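PDB 4WY5: esterase from Rhizomucor miehei, which probably hydrolyses carboxylic esters, as a carboxylesterase with the alpha/beta hydrolase fold. Local coordinates for residues Y97-P102 with A158-G163; V108-V113 with T310-L315; K270-L275 with V280-V285; G293-P298 with P302-T307. One frame throughout, in Å; residues are numbered along the deposited sequence.

Interaction 1. Residues Y97-P102 with A158-G163; sequences YTHIKP and AGDSAG
H99 reaches from the turn before helix 100-110 to D160, at the end of strand 155-160, where the chain bends into helix 162-176. That bend carries the GxSxG pattern of a nucleophile elbow, as in other alpha/beta hydrolases; S161 follows D160 directly and its OG is hydrogen-bonded to H292, consistent with a Ser-His-Asp triad completed by D262.

The polar contact across the two segments is a His-carboxylate hydrogen bond. H99 NE2 gives its proton to D160 OD1 over 2.8 Å, with an N-H...O angle of 154°. The acceptor lies almost exactly in the imidazole plane and is approached on its syn side, somewhat out of the carboxylate plane; ring and carboxylate are turned 47° apart. D160 brings its carboxylate there with CG placed between its own backbone N and C (chi1 57°).

At the other ring nitrogen, H99 ND1, a hydrogen bond with T98 OG1 at 2.9 Å lies in the same plane, and the two together should fix the rotation of the imidazole. H87 meets the ring as well, and T296 packs on the H99 side chain. D160 OD2 has a weak hydrogen bond from G88 N.

The elbow itself is closed by the backbone, G163 N donating to D160 O over 2.6 Å.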
loop_
_atom_site.group_PDB
_atom_site.type_symbol
_atom_site.label_atom_id
_atom_site.label_comp_id
_atom_site.label_asym_id
_atom_site.label_seq_id
_atom_site.Cartn_x
_atom_site.Cartn_y
_atom_site.Cartn_z
ATOM N N TYR A 97 -3.479 -6.020 -26.098
ATOM C CA TYR A 97 -3.677 -4.625 -26.482
ATOM C C TYR A 97 -4.417 -3.851 -25.415
ATOM O O TYR A 97 -4.125 -2.682 -25.207
ATOM C CB TYR A 97 -4.431 -4.523 -27.814
ATOM C CG TYR A 97 -3.728 -5.216 -28.954
ATOM C CD1 TYR A 97 -2.600 -4.641 -29.552
ATOM C CD2 TYR A 97 -4.164 -6.453 -29.417
ATOM C CE1 TYR A 97 -1.936 -5.275 -30.593
ATOM C CE2 TYR A 97 -3.502 -7.100 -30.452
ATOM C CZ TYR A 97 -2.391 -6.504 -31.036
ATOM O OH TYR A 97 -1.731 -7.132 -32.064
ATOM N N THR A 98 -5.353 -4.502 -24.723
ATOM C CA THR A 98 -6.133 -3.831 -23.680
ATOM C C THR A 98 -5.289 -3.563 -22.422
ATOM O O THR A 98 -5.520 -2.580 -21.718
ATOM C CB THR A 98 -7.409 -4.639 -23.295
ATOM O OG1 THR A 98 -7.042 -5.924 -22.777
ATOM C CG2 THR A 98 -8.323 -4.842 -24.509
ATOM N N HIS A 99 -4.301 -4.418 -22.152
ATOM C CA HIS A 99 -3.524 -4.304 -20.918
ATOM C C HIS A 99 -2.093 -3.805 -21.159
ATOM O O HIS A 99 -1.198 -4.017 -20.328
ATOM C CB HIS A 99 -3.497 -5.651 -20.186
ATOM C CG HIS A 99 -4.772 -5.966 -19.467
ATOM N ND1 HIS A 99 -5.951 -6.240 -20.129
ATOM C CD2 HIS A 99 -5.059 -6.029 -18.140
ATOM C CE1 HIS A 99 -6.910 -6.463 -19.242
ATOM N NE2 HIS A 99 -6.393 -6.344 -18.029
ATOM N N ILE A 100 -1.894 -3.101 -22.270
ATOM C CA ILE A 100 -0.552 -2.775 -22.712
ATOM C C ILE A 100 0.178 -1.814 -21.756
ATOM O O ILE A 100 1.408 -1.857 -21.644
ATOM C CB ILE A 100 -0.581 -2.200 -24.169
ATOM C CG1 ILE A 100 0.842 -2.140 -24.747
ATOM C CG2 ILE A 100 -1.243 -0.819 -24.230
ATOM C CD1 ILE A 100 0.921 -1.573 -26.153
ATOM N N LYS A 101 -0.559 -0.960 -21.053
ATOM C CA LYS A 101 0.091 0.029 -20.182
ATOM C C LYS A 101 0.644 -0.596 -18.870
ATOM O O LYS A 101 1.838 -0.435 -18.580
ATOM C CB LYS A 101 -0.872 1.204 -19.902
ATOM C CG LYS A 101 -0.368 2.232 -18.898
ATOM C CD LYS A 101 0.822 3.006 -19.441
ATOM C CE LYS A 101 1.238 4.167 -18.510
ATOM N NZ LYS A 101 2.535 4.779 -18.952
ATOM N N PRO A 102 -0.183 -1.328 -18.085
ATOM C CA PRO A 102 0.443 -1.934 -16.889
ATOM C C PRO A 102 1.510 -3.011 -17.178
ATOM O O PRO A 102 2.458 -3.126 -16.390
ATOM C CB PRO A 102 -0.736 -2.565 -16.138
ATOM C CG PRO A 102 -1.809 -2.743 -17.179
ATOM C CD PRO A 102 -1.631 -1.583 -18.135
ATOM N N ALA A 158 1.019 -12.765 -11.388
ATOM C CA ALA A 158 0.270 -11.553 -11.062
ATOM C C ALA A 158 -0.876 -11.314 -12.060
ATOM O O ALA A 158 -0.727 -11.617 -13.249
ATOM C CB ALA A 158 1.214 -10.343 -11.028
ATOM N N GLY A 159 -2.012 -10.784 -11.578
ATOM C CA GLY A 159 -3.141 -10.450 -12.443
ATOM C C GLY A 159 -4.189 -9.508 -11.843
ATOM O O GLY A 159 -4.250 -9.320 -10.617
ATOM N N ASP A 160 -5.016 -8.912 -12.714
ATOM C CA ASP A 160 -6.124 -8.021 -12.313
ATOM C C ASP A 160 -7.526 -8.658 -12.477
ATOM O O ASP A 160 -7.758 -9.437 -13.416
ATOM C CB ASP A 160 -6.077 -6.714 -13.119
ATOM C CG ASP A 160 -6.114 -6.953 -14.643
ATOM O OD1 ASP A 160 -7.066 -6.463 -15.302
ATOM O OD2 ASP A 160 -5.218 -7.651 -15.172
ATOM N N SER A 161 -8.444 -8.348 -11.552
ATOM C CA SER A 161 -9.830 -8.825 -11.629
ATOM C C SER A 161 -9.900 -10.345 -11.815
ATOM O O SER A 161 -9.446 -11.115 -10.963
ATOM C CB SER A 161 -10.568 -8.122 -12.789
ATOM O OG SER A 161 -11.969 -7.995 -12.557
ATOM N N ALA A 162 -10.411 -10.771 -12.967
ATOM C CA ALA A 162 -10.461 -12.199 -13.295
ATOM C C ALA A 162 -9.064 -12.823 -13.392
ATOM O O ALA A 162 -8.905 -14.018 -13.144
ATOM C CB ALA A 162 -11.228 -12.421 -14.608
ATOM N N GLY A 163 -8.056 -12.022 -13.738
ATOM C CA GLY A 163 -6.687 -12.505 -13.751
ATOM C C GLY A 163 -6.161 -12.723 -12.338
ATOM O O GLY A 163 -5.294 -13.584 -12.105
#

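Interaction 2. Residues V108-V113 with T310-L315; sequences VKANVV and TIVAHL
V312 presses both of its methyl groups against the last turn of helix 100-110, and the close part of the contact is little more than that. CG1 lies over the peptide that joins K109 to A110, 3.7 Å from K109 O and 4.0 Å from A110 CA. CG2 sits beside the root of the lysine, 3.8 Å from K109 CB. The valine torsion (chi1 165°) sets CG1 opposite the backbone N and spreads the two branches over neighbouring residues of the facing helix. A110 is small, and its CA comes within 5.3 Å of V312 CA; A110 CB is 4.3 Å from V312 CG1.

The other side is looser. K109 begins by pointing at helix 302-319, but its aliphatic chain turns off and takes the ammonium group away from the valine, at the exposed margin of the contact. L315 turns its side chain toward A110 without closing on it. Just beyond, A110 O accepts a hydrogen bond from R316 NH1, and N111, with positive phi, takes the chain out of the helix toward strand 113-117.

Helix 302-319 also packs on the central sheet, I311 and H314 each touching strands 185-189 and 254-259, so the contact joins two of the helices that flank the sheet in the alpha/beta hydrolase fold.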
loop_
_atom_site.group_PDB
_atom_site.type_symbol
_atom_site.label_atom_id
_atom_site.label_comp_id
_atom_site.label_asym_id
_atom_site.label_seq_id
_atom_site.Cartn_x
_atom_site.Cartn_y
_atom_site.Cartn_z
ATOM N N VAL A 108 9.606 -2.862 -17.483
ATOM C CA VAL A 108 10.824 -2.050 -17.434
ATOM C C VAL A 108 11.175 -1.537 -16.014
ATOM O O VAL A 108 12.359 -1.407 -15.703
ATOM C CB VAL A 108 10.763 -0.846 -18.432
ATOM C CG1 VAL A 108 10.114 -1.282 -19.737
ATOM C CG2 VAL A 108 10.018 0.347 -17.854
ATOM N N LYS A 109 10.177 -1.260 -15.158
ATOM C CA LYS A 109 10.446 -0.762 -13.792
ATOM C C LYS A 109 10.974 -1.860 -12.864
ATOM O O LYS A 109 11.798 -1.591 -12.001
ATOM C CB LYS A 109 9.187 -0.144 -13.160
ATOM C CG LYS A 109 8.725 1.143 -13.815
ATOM C CD LYS A 109 7.409 1.654 -13.223
ATOM C CE LYS A 109 6.921 2.894 -13.975
ATOM N NZ LYS A 109 7.827 4.084 -13.866
ATOM N N ALA A 110 10.483 -3.088 -13.012
ATOM C CA ALA A 110 10.996 -4.189 -12.187
ATOM C C ALA A 110 12.238 -4.837 -12.816
ATOM O O ALA A 110 13.007 -5.519 -12.122
ATOM C CB ALA A 110 9.915 -5.247 -11.958
ATOM N N ASN A 111 12.430 -4.585 -14.116
ATOM C CA ASN A 111 13.528 -5.168 -14.906
ATOM C C ASN A 111 13.374 -6.684 -14.983
ATOM O O ASN A 111 14.207 -7.425 -14.463
ATOM C CB ASN A 111 14.910 -4.794 -14.325
ATOM C CG ASN A 111 16.043 -4.919 -15.350
ATOM O OD1 ASN A 111 15.857 -4.628 -16.531
ATOM N ND2 ASN A 111 17.230 -5.331 -14.891
ATOM N N VAL A 112 12.296 -7.148 -15.619
ATOM C CA VAL A 112 12.031 -8.583 -15.718
ATOM C C VAL A 112 11.629 -9.034 -17.123
ATOM O O VAL A 112 11.393 -8.213 -18.001
ATOM C CB VAL A 112 10.911 -9.005 -14.760
ATOM C CG1 VAL A 112 11.305 -8.695 -13.292
ATOM C CG2 VAL A 112 9.611 -8.300 -15.131
ATOM N N VAL A 113 11.518 -10.347 -17.311
ATOM C CA VAL A 113 10.871 -10.909 -18.491
ATOM C C VAL A 113 9.411 -11.271 -18.163
ATOM O O VAL A 113 9.147 -12.135 -17.312
ATOM C CB VAL A 113 11.610 -12.174 -18.999
ATOM C CG1 VAL A 113 10.834 -12.828 -20.126
ATOM C CG2 VAL A 113 13.030 -11.823 -19.453
ATOM N N THR A 310 4.399 0.112 -5.861
ATOM C CA THR A 310 4.332 -0.749 -4.682
ATOM C C THR A 310 4.484 -2.240 -5.056
ATOM O O THR A 310 5.152 -2.998 -4.352
ATOM C CB THR A 310 3.002 -0.500 -3.917
ATOM O OG1 THR A 310 2.948 0.873 -3.493
ATOM C CG2 THR A 310 2.887 -1.402 -2.700
ATOM N N ILE A 311 3.845 -2.649 -6.154
ATOM C CA ILE A 311 4.073 -3.968 -6.732
ATOM C C ILE A 311 5.546 -4.167 -7.126
ATOM O O ILE A 311 6.158 -5.193 -6.796
ATOM C CB ILE A 311 3.196 -4.204 -7.997
ATOM C CG1 ILE A 311 1.703 -4.247 -7.646
ATOM C CG2 ILE A 311 3.592 -5.504 -8.709
ATOM C CD1 ILE A 311 0.807 -4.385 -8.885
ATOM N N VAL A 312 6.129 -3.176 -7.794
ATOM C CA VAL A 312 7.520 -3.293 -8.232
ATOM C C VAL A 312 8.459 -3.522 -7.048
ATOM O O VAL A 312 9.359 -4.362 -7.122
ATOM C CB VAL A 312 7.965 -2.039 -9.036
ATOM C CG1 VAL A 312 9.486 -1.970 -9.192
ATOM C CG2 VAL A 312 7.287 -2.031 -10.407
ATOM N N ALA A 313 8.232 -2.810 -5.943
ATOM C CA ALA A 313 9.108 -2.954 -4.782
ATOM C C ALA A 313 8.947 -4.319 -4.093
ATOM O O ALA A 313 9.917 -4.864 -3.563
ATOM C CB ALA A 313 8.859 -1.823 -3.787
ATOM N N HIS A 314 7.730 -4.870 -4.124
ATOM C CA HIS A 314 7.447 -6.194 -3.555
ATOM C C HIS A 314 8.092 -7.307 -4.379
ATOM O O HIS A 314 8.647 -8.267 -3.826
ATOM C CB HIS A 314 5.927 -6.443 -3.469
ATOM C CG HIS A 314 5.569 -7.877 -3.234
ATOM N ND1 HIS A 314 5.546 -8.447 -1.978
ATOM C CD2 HIS A 314 5.235 -8.864 -4.103
ATOM C CE1 HIS A 314 5.207 -9.725 -2.083
ATOM N NE2 HIS A 314 5.011 -10.003 -3.360
ATOM N N LEU A 315 8.005 -7.179 -5.700
ATOM C CA LEU A 315 8.635 -8.150 -6.583
ATOM C C LEU A 315 10.159 -8.158 -6.417
ATOM O O LEU A 315 10.776 -9.217 -6.353
ATOM C CB LEU A 315 8.252 -7.872 -8.043
ATOM C CG LEU A 315 6.794 -8.209 -8.403
ATOM C CD1 LEU A 315 6.423 -7.710 -9.790
ATOM C CD2 LEU A 315 6.602 -9.705 -8.342
#

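Interaction 3. Residues K270-L275 with V280-V285; sequences KYAQQL and VDVAAV
L275 CB and V282 CG2 meet at 3.5 Å in the apolar centre of this helix-on-strand contact. One branch of V282, CG1, stands opposite its backbone N (chi1 -179°), and the other, CG2, is thereby turned in against the leucine. One turn earlier in the helix, A272 CB touches the methyl of A284 at 3.8 Å and has V282 CG1 at 4.2 Å. Alternate residues of the strand, V282 and A284, thus face the helix, while A283 between them points the other way.

Toward the loop, V280 packs its CB against L275 CB at 4.2 Å. Here the polar edge begins: V280 N donates to L275 O over 3.1 Å, an N-H...O angle of 151°, with the donor tilted from the carbonyl plane. That bond ties the last turn of helix 265-277 to the loop that leads into strand 282-287.

The two short axes run nearly antiparallel, at 163°, and 8.8 Å apart, as expected where the helix of a beta-alpha-beta crossover returns to the sheet. Helix 265-277 links strand 254-259 to its parallel neighbour 282-287; L251 covers L275, and on the far side of the strand A283 and V285 pack on F306 of the second subunit.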
loop_
_atom_site.group_PDB
_atom_site.type_symbol
_atom_site.label_atom_id
_atom_site.label_comp_id
_atom_site.label_asym_id
_atom_site.label_seq_id
_atom_site.Cartn_x
_atom_site.Cartn_y
_atom_site.Cartn_z
ATOM N N LYS A 270 -11.779 -10.684 2.742
ATOM C CA LYS A 270 -12.021 -11.920 3.490
ATOM C C LYS A 270 -11.026 -12.998 3.074
ATOM O O LYS A 270 -10.533 -13.733 3.913
ATOM C CB LYS A 270 -13.449 -12.413 3.287
ATOM C CG LYS A 270 -13.750 -13.768 3.936
ATOM C CD LYS A 270 -13.868 -13.682 5.453
ATOM C CE LYS A 270 -14.117 -15.072 6.054
ATOM N NZ LYS A 270 -14.688 -14.997 7.436
ATOM N N TYR A 271 -10.686 -13.060 1.794
ATOM C CA TYR A 271 -9.695 -14.046 1.339
ATOM C C TYR A 271 -8.306 -13.762 1.929
ATOM O O TYR A 271 -7.564 -14.689 2.273
ATOM C CB TYR A 271 -9.624 -14.078 -0.204
ATOM C CG TYR A 271 -8.841 -15.248 -0.787
ATOM C CD1 TYR A 271 -9.312 -16.557 -0.676
ATOM C CD2 TYR A 271 -7.632 -15.042 -1.450
ATOM C CE1 TYR A 271 -8.600 -17.632 -1.207
ATOM C CE2 TYR A 271 -6.912 -16.100 -1.985
ATOM C CZ TYR A 271 -7.399 -17.400 -1.865
ATOM O OH TYR A 271 -6.682 -18.463 -2.393
ATOM N N ALA A 272 -7.959 -12.485 2.075
ATOM C CA ALA A 272 -6.707 -12.117 2.747
ATOM C C ALA A 272 -6.660 -12.708 4.161
ATOM O O ALA A 272 -5.635 -13.238 4.596
ATOM C CB ALA A 272 -6.548 -10.585 2.794
ATOM N N GLN A 273 -7.777 -12.599 4.869
ATOM C CA GLN A 273 -7.908 -13.131 6.221
ATOM C C GLN A 273 -7.752 -14.659 6.256
ATOM O O GLN A 273 -7.130 -15.204 7.173
ATOM C CB GLN A 273 -9.265 -12.730 6.822
ATOM C CG GLN A 273 -9.502 -11.221 6.943
ATOM C CD GLN A 273 -10.883 -10.870 7.523
ATOM O OE1 GLN A 273 -11.622 -11.740 7.990
ATOM N NE2 GLN A 273 -11.220 -9.583 7.505
ATOM N N GLN A 274 -8.323 -15.332 5.253
ATOM C CA GLN A 274 -8.247 -16.793 5.105
ATOM C C GLN A 274 -6.803 -17.267 4.900
ATOM O O GLN A 274 -6.358 -18.267 5.489
ATOM C CB GLN A 274 -9.091 -17.269 3.904
ATOM C CG GLN A 274 -10.592 -16.943 3.950
ATOM C CD GLN A 274 -11.357 -17.463 2.720
ATOM O OE1 GLN A 274 -11.971 -16.692 1.971
ATOM N NE2 GLN A 274 -11.317 -18.780 2.513
ATOM N N LEU A 275 -6.064 -16.539 4.070
ATOM C CA LEU A 275 -4.670 -16.889 3.828
ATOM C C LEU A 275 -3.852 -16.731 5.114
ATOM O O LEU A 275 -3.064 -17.613 5.459
ATOM C CB LEU A 275 -4.087 -16.031 2.700
ATOM C CG LEU A 275 -4.589 -16.270 1.271
ATOM C CD1 LEU A 275 -4.295 -15.052 0.424
ATOM C CD2 LEU A 275 -3.949 -17.507 0.620
ATOM N N VAL A 280 -0.033 -18.317 5.886
ATOM C CA VAL A 280 0.604 -17.712 4.718
ATOM C C VAL A 280 0.977 -16.246 4.980
ATOM O O VAL A 280 0.206 -15.497 5.585
ATOM C CB VAL A 280 -0.327 -17.791 3.463
ATOM C CG1 VAL A 280 0.375 -17.266 2.202
ATOM C CG2 VAL A 280 -0.846 -19.208 3.252
ATOM N N ASP A 281 2.161 -15.844 4.526
ATOM C CA ASP A 281 2.573 -14.440 4.563
ATOM C C ASP A 281 1.715 -13.554 3.644
ATOM O O ASP A 281 1.766 -13.699 2.425
ATOM C CB ASP A 281 4.042 -14.319 4.155
ATOM C CG ASP A 281 4.991 -14.376 5.346
ATOM O OD1 ASP A 281 4.537 -14.677 6.474
ATOM O OD2 ASP A 281 6.198 -14.116 5.152
ATOM N N VAL A 282 0.954 -12.626 4.226
ATOM C CA VAL A 282 0.033 -11.768 3.464
ATOM C C VAL A 282 0.184 -10.277 3.799
ATOM O O VAL A 282 0.134 -9.890 4.971
ATOM C CB VAL A 282 -1.446 -12.167 3.712
ATOM C CG1 VAL A 282 -2.400 -11.282 2.907
ATOM C CG2 VAL A 282 -1.653 -13.613 3.361
ATOM N N ALA A 283 0.416 -9.460 2.771
ATOM C CA ALA A 283 0.303 -8.006 2.869
ATOM C C ALA A 283 -0.913 -7.583 2.056
ATOM O O ALA A 283 -0.946 -7.783 0.848
ATOM C CB ALA A 283 1.572 -7.303 2.349
ATOM N N ALA A 284 -1.896 -6.982 2.718
ATOM C CA ALA A 284 -3.160 -6.629 2.082
ATOM C C ALA A 284 -3.534 -5.194 2.432
ATOM O O ALA A 284 -3.384 -4.790 3.587
ATOM C CB ALA A 284 -4.268 -7.601 2.530
ATOM N N VAL A 285 -3.984 -4.420 1.438
ATOM C CA VAL A 285 -4.409 -3.026 1.637
ATOM C C VAL A 285 -5.708 -2.705 0.890
ATOM O O VAL A 285 -5.956 -3.266 -0.190
ATOM C CB VAL A 285 -3.324 -1.993 1.161
ATOM C CG1 VAL A 285 -2.097 -2.026 2.050
ATOM C CG2 VAL A 285 -2.935 -2.219 -0.304
#

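Interaction 4. Residues G293-P298 with P302-T307; sequences GFITVP and PQYRFT
With chi1 at 69°, F294 CG is wedged between the two backbone branches of its residue, which directs the ring toward helix 302-319, and Y304 answers with CG opposite its backbone N (chi1 173°), swinging its phenol back to the loop. The two aromatic residues then meet different partners. The rim of the F294 ring comes up to T307, CE1 lying 3.4 Å from OG1, with that oxygen in the ring plane. The threonine hydroxyl is already committed: T307 OG1 donates to Q303 O over 2.7 Å, a carbonyl that also accepts from T307 N. F294 thus borders the oxygen of a helical side-chain to backbone bond.

On the Y304 side the contact is again made at an edge. I295 O lies in the plane of the phenol ring, 3.3 Å from CE1. I295 CD1 reaches the same ring at CD1, 4.1 Å away, the two side chains crossing at about a right angle, and also touches T307 CG2 at 4.0 Å. The I295 methyl thereby sits between tyrosine and threonine, one helical turn apart.

The loop is held in shape from within: T296 N and T296 OG1 both donate to G293 O, the hydroxyl at 3.0 Å and in the carbonyl plane.

The contact packs the loop after strand 290-291, just beyond the probable triad residue H292, on the first turns of helix 302-319. Y304 OH is hydrogen-bonded to D105 of helix 100-110, F294 rests on Y190 and on Y12 of helix 10-19, and F306 packs on T310 of the second subunit.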
loop_
_atom_site.group_PDB
_atom_site.type_symbol
_atom_site.label_atom_id
_atom_site.label_comp_id
_atom_site.label_asym_id
_atom_site.label_seq_id
_atom_site.Cartn_x
_atom_site.Cartn_y
_atom_site.Cartn_z
ATOM N N GLY A 293 -11.234 -2.188 -11.384
ATOM C CA GLY A 293 -10.560 -2.174 -12.680
ATOM C C GLY A 293 -9.548 -1.056 -12.942
ATOM O O GLY A 293 -9.038 -0.942 -14.074
ATOM N N PHE A 294 -9.179 -0.289 -11.911
ATOM C CA PHE A 294 -8.481 0.983 -12.156
ATOM C C PHE A 294 -7.096 0.833 -12.772
ATOM O O PHE A 294 -6.579 1.779 -13.346
ATOM C CB PHE A 294 -8.389 1.825 -10.862
ATOM C CG PHE A 294 -7.474 1.253 -9.791
ATOM C CD1 PHE A 294 -6.125 1.640 -9.709
ATOM C CD2 PHE A 294 -7.975 0.376 -8.826
ATOM C CE1 PHE A 294 -5.283 1.130 -8.684
ATOM C CE2 PHE A 294 -7.156 -0.146 -7.811
ATOM C CZ PHE A 294 -5.807 0.234 -7.735
ATOM N N ILE A 295 -6.519 -0.354 -12.725
ATOM C CA ILE A 295 -5.170 -0.513 -13.241
ATOM C C ILE A 295 -5.121 -0.352 -14.764
ATOM O O ILE A 295 -4.059 -0.016 -15.301
ATOM C CB ILE A 295 -4.550 -1.895 -12.826
ATOM C CG1 ILE A 295 -3.031 -1.787 -12.665
ATOM C CG2 ILE A 295 -4.855 -2.983 -13.830
ATOM C CD1 ILE A 295 -2.598 -0.932 -11.479
ATOM N N THR A 296 -6.253 -0.522 -15.454
ATOM C CA THR A 296 -6.289 -0.348 -16.924
ATOM C C THR A 296 -6.862 1.002 -17.397
ATOM O O THR A 296 -7.129 1.169 -18.582
ATOM C CB THR A 296 -7.102 -1.465 -17.636
ATOM O OG1 THR A 296 -8.330 -1.690 -16.933
ATOM C CG2 THR A 296 -6.312 -2.773 -17.727
ATOM N N VAL A 297 -7.042 1.952 -16.483
ATOM C CA VAL A 297 -7.498 3.305 -16.836
ATOM C C VAL A 297 -6.331 4.177 -17.320
ATOM O O VAL A 297 -5.361 4.406 -16.586
ATOM C CB VAL A 297 -8.214 3.981 -15.637
ATOM C CG1 VAL A 297 -8.425 5.481 -15.874
ATOM C CG2 VAL A 297 -9.534 3.280 -15.371
ATOM N N PRO A 298 -6.438 4.676 -18.563
ATOM C CA PRO A 298 -5.354 5.346 -19.311
ATOM C C PRO A 298 -4.824 6.634 -18.671
ATOM O O PRO A 298 -3.618 6.897 -18.712
ATOM C CB PRO A 298 -6.003 5.663 -20.667
ATOM C CG PRO A 298 -7.231 4.761 -20.749
ATOM C CD PRO A 298 -7.692 4.599 -19.344
ATOM N N PRO A 302 -3.108 9.386 -8.784
ATOM C CA PRO A 302 -2.150 9.036 -7.719
ATOM C C PRO A 302 -2.225 7.574 -7.274
ATOM O O PRO A 302 -1.185 7.039 -6.866
ATOM C CB PRO A 302 -2.551 9.962 -6.562
ATOM C CG PRO A 302 -3.216 11.138 -7.229
ATOM C CD PRO A 302 -3.897 10.593 -8.460
ATOM N N GLN A 303 -3.391 6.932 -7.378
ATOM C CA GLN A 303 -3.483 5.532 -6.977
ATOM C C GLN A 303 -2.961 4.583 -8.076
ATOM O O GLN A 303 -2.481 3.494 -7.752
ATOM C CB GLN A 303 -4.914 5.142 -6.529
ATOM C CG GLN A 303 -6.091 5.824 -7.179
ATOM C CD GLN A 303 -6.391 7.205 -6.618
ATOM O OE1 GLN A 303 -5.909 8.209 -7.147
ATOM N NE2 GLN A 303 -7.213 7.270 -5.566
ATOM N N TYR A 304 -3.015 4.972 -9.354
ATOM C CA TYR A 304 -2.382 4.134 -10.389
ATOM C C TYR A 304 -0.865 4.096 -10.158
ATOM O O TYR A 304 -0.241 3.029 -10.218
ATOM C CB TYR A 304 -2.655 4.634 -11.827
ATOM C CG TYR A 304 -1.845 3.857 -12.866
ATOM C CD1 TYR A 304 -2.340 2.674 -13.427
ATOM C CD2 TYR A 304 -0.561 4.278 -13.244
ATOM C CE1 TYR A 304 -1.600 1.942 -14.347
ATOM C CE2 TYR A 304 0.200 3.550 -14.153
ATOM C CZ TYR A 304 -0.330 2.382 -14.700
ATOM O OH TYR A 304 0.395 1.651 -15.608
ATOM N N ARG A 305 -0.276 5.263 -9.908
ATOM C CA ARG A 305 1.172 5.369 -9.677
ATOM C C ARG A 305 1.619 4.610 -8.392
ATOM O O ARG A 305 2.581 3.845 -8.412
ATOM C CB ARG A 305 1.560 6.858 -9.613
ATOM C CG ARG A 305 3.051 7.172 -9.589
ATOM C CD ARG A 305 3.334 8.691 -9.731
ATOM N NE ARG A 305 2.657 9.518 -8.721
ATOM C CZ ARG A 305 1.606 10.315 -8.958
ATOM N NH1 ARG A 305 1.102 10.425 -10.187
ATOM N NH2 ARG A 305 1.063 11.020 -7.966
ATOM N N PHE A 306 0.898 4.800 -7.292
ATOM C CA PHE A 306 1.185 4.088 -6.039
ATOM C C PHE A 306 1.173 2.573 -6.272
ATOM O O PHE A 306 2.078 1.863 -5.864
ATOM C CB PHE A 306 0.157 4.477 -4.953
ATOM C CG PHE A 306 0.141 3.554 -3.747
ATOM C CD1 PHE A 306 1.009 3.755 -2.665
ATOM C CD2 PHE A 306 -0.739 2.481 -3.694
ATOM C CE1 PHE A 306 0.995 2.898 -1.551
ATOM C CE2 PHE A 306 -0.759 1.614 -2.594
ATOM C CZ PHE A 306 0.113 1.823 -1.517
ATOM N N THR A 307 0.166 2.082 -6.981
ATOM C CA THR A 307 -0.020 0.639 -7.077
ATOM C C THR A 307 1.072 0.015 -7.935
ATOM O O THR A 307 1.628 -1.029 -7.569
ATOM C CB THR A 307 -1.416 0.286 -7.633
ATOM O OG1 THR A 307 -2.419 0.914 -6.816
ATOM C CG2 THR A 307 -1.622 -1.217 -7.630
#

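Interactions 1, 3 and 4 are buried, whereas interaction 2 is partly exposed. Interaction 1, nearest the chain centre, relies on a polar bond between side chains beside the probable nucleophile elbow; interaction 3 is apolar with one backbone bond at its edge, on the strand that is outermost within the chain, where the sheet continues into the second subunit. Interaction 4 combines aromatic edges with aliphatic packing, and interaction 2 rests on one valine. Helix 100-110 serves interactions 1 and 2, and helix 302-319 serves 2 and 4. Interactions 1 and 4 touch: H99 CD2 lies 3.5 Å from T296 CG2, and K101 CG 3.4 Å from Y304 OH. Interactions 2, 3 and 4 all border the second subunit; interaction 1 does not.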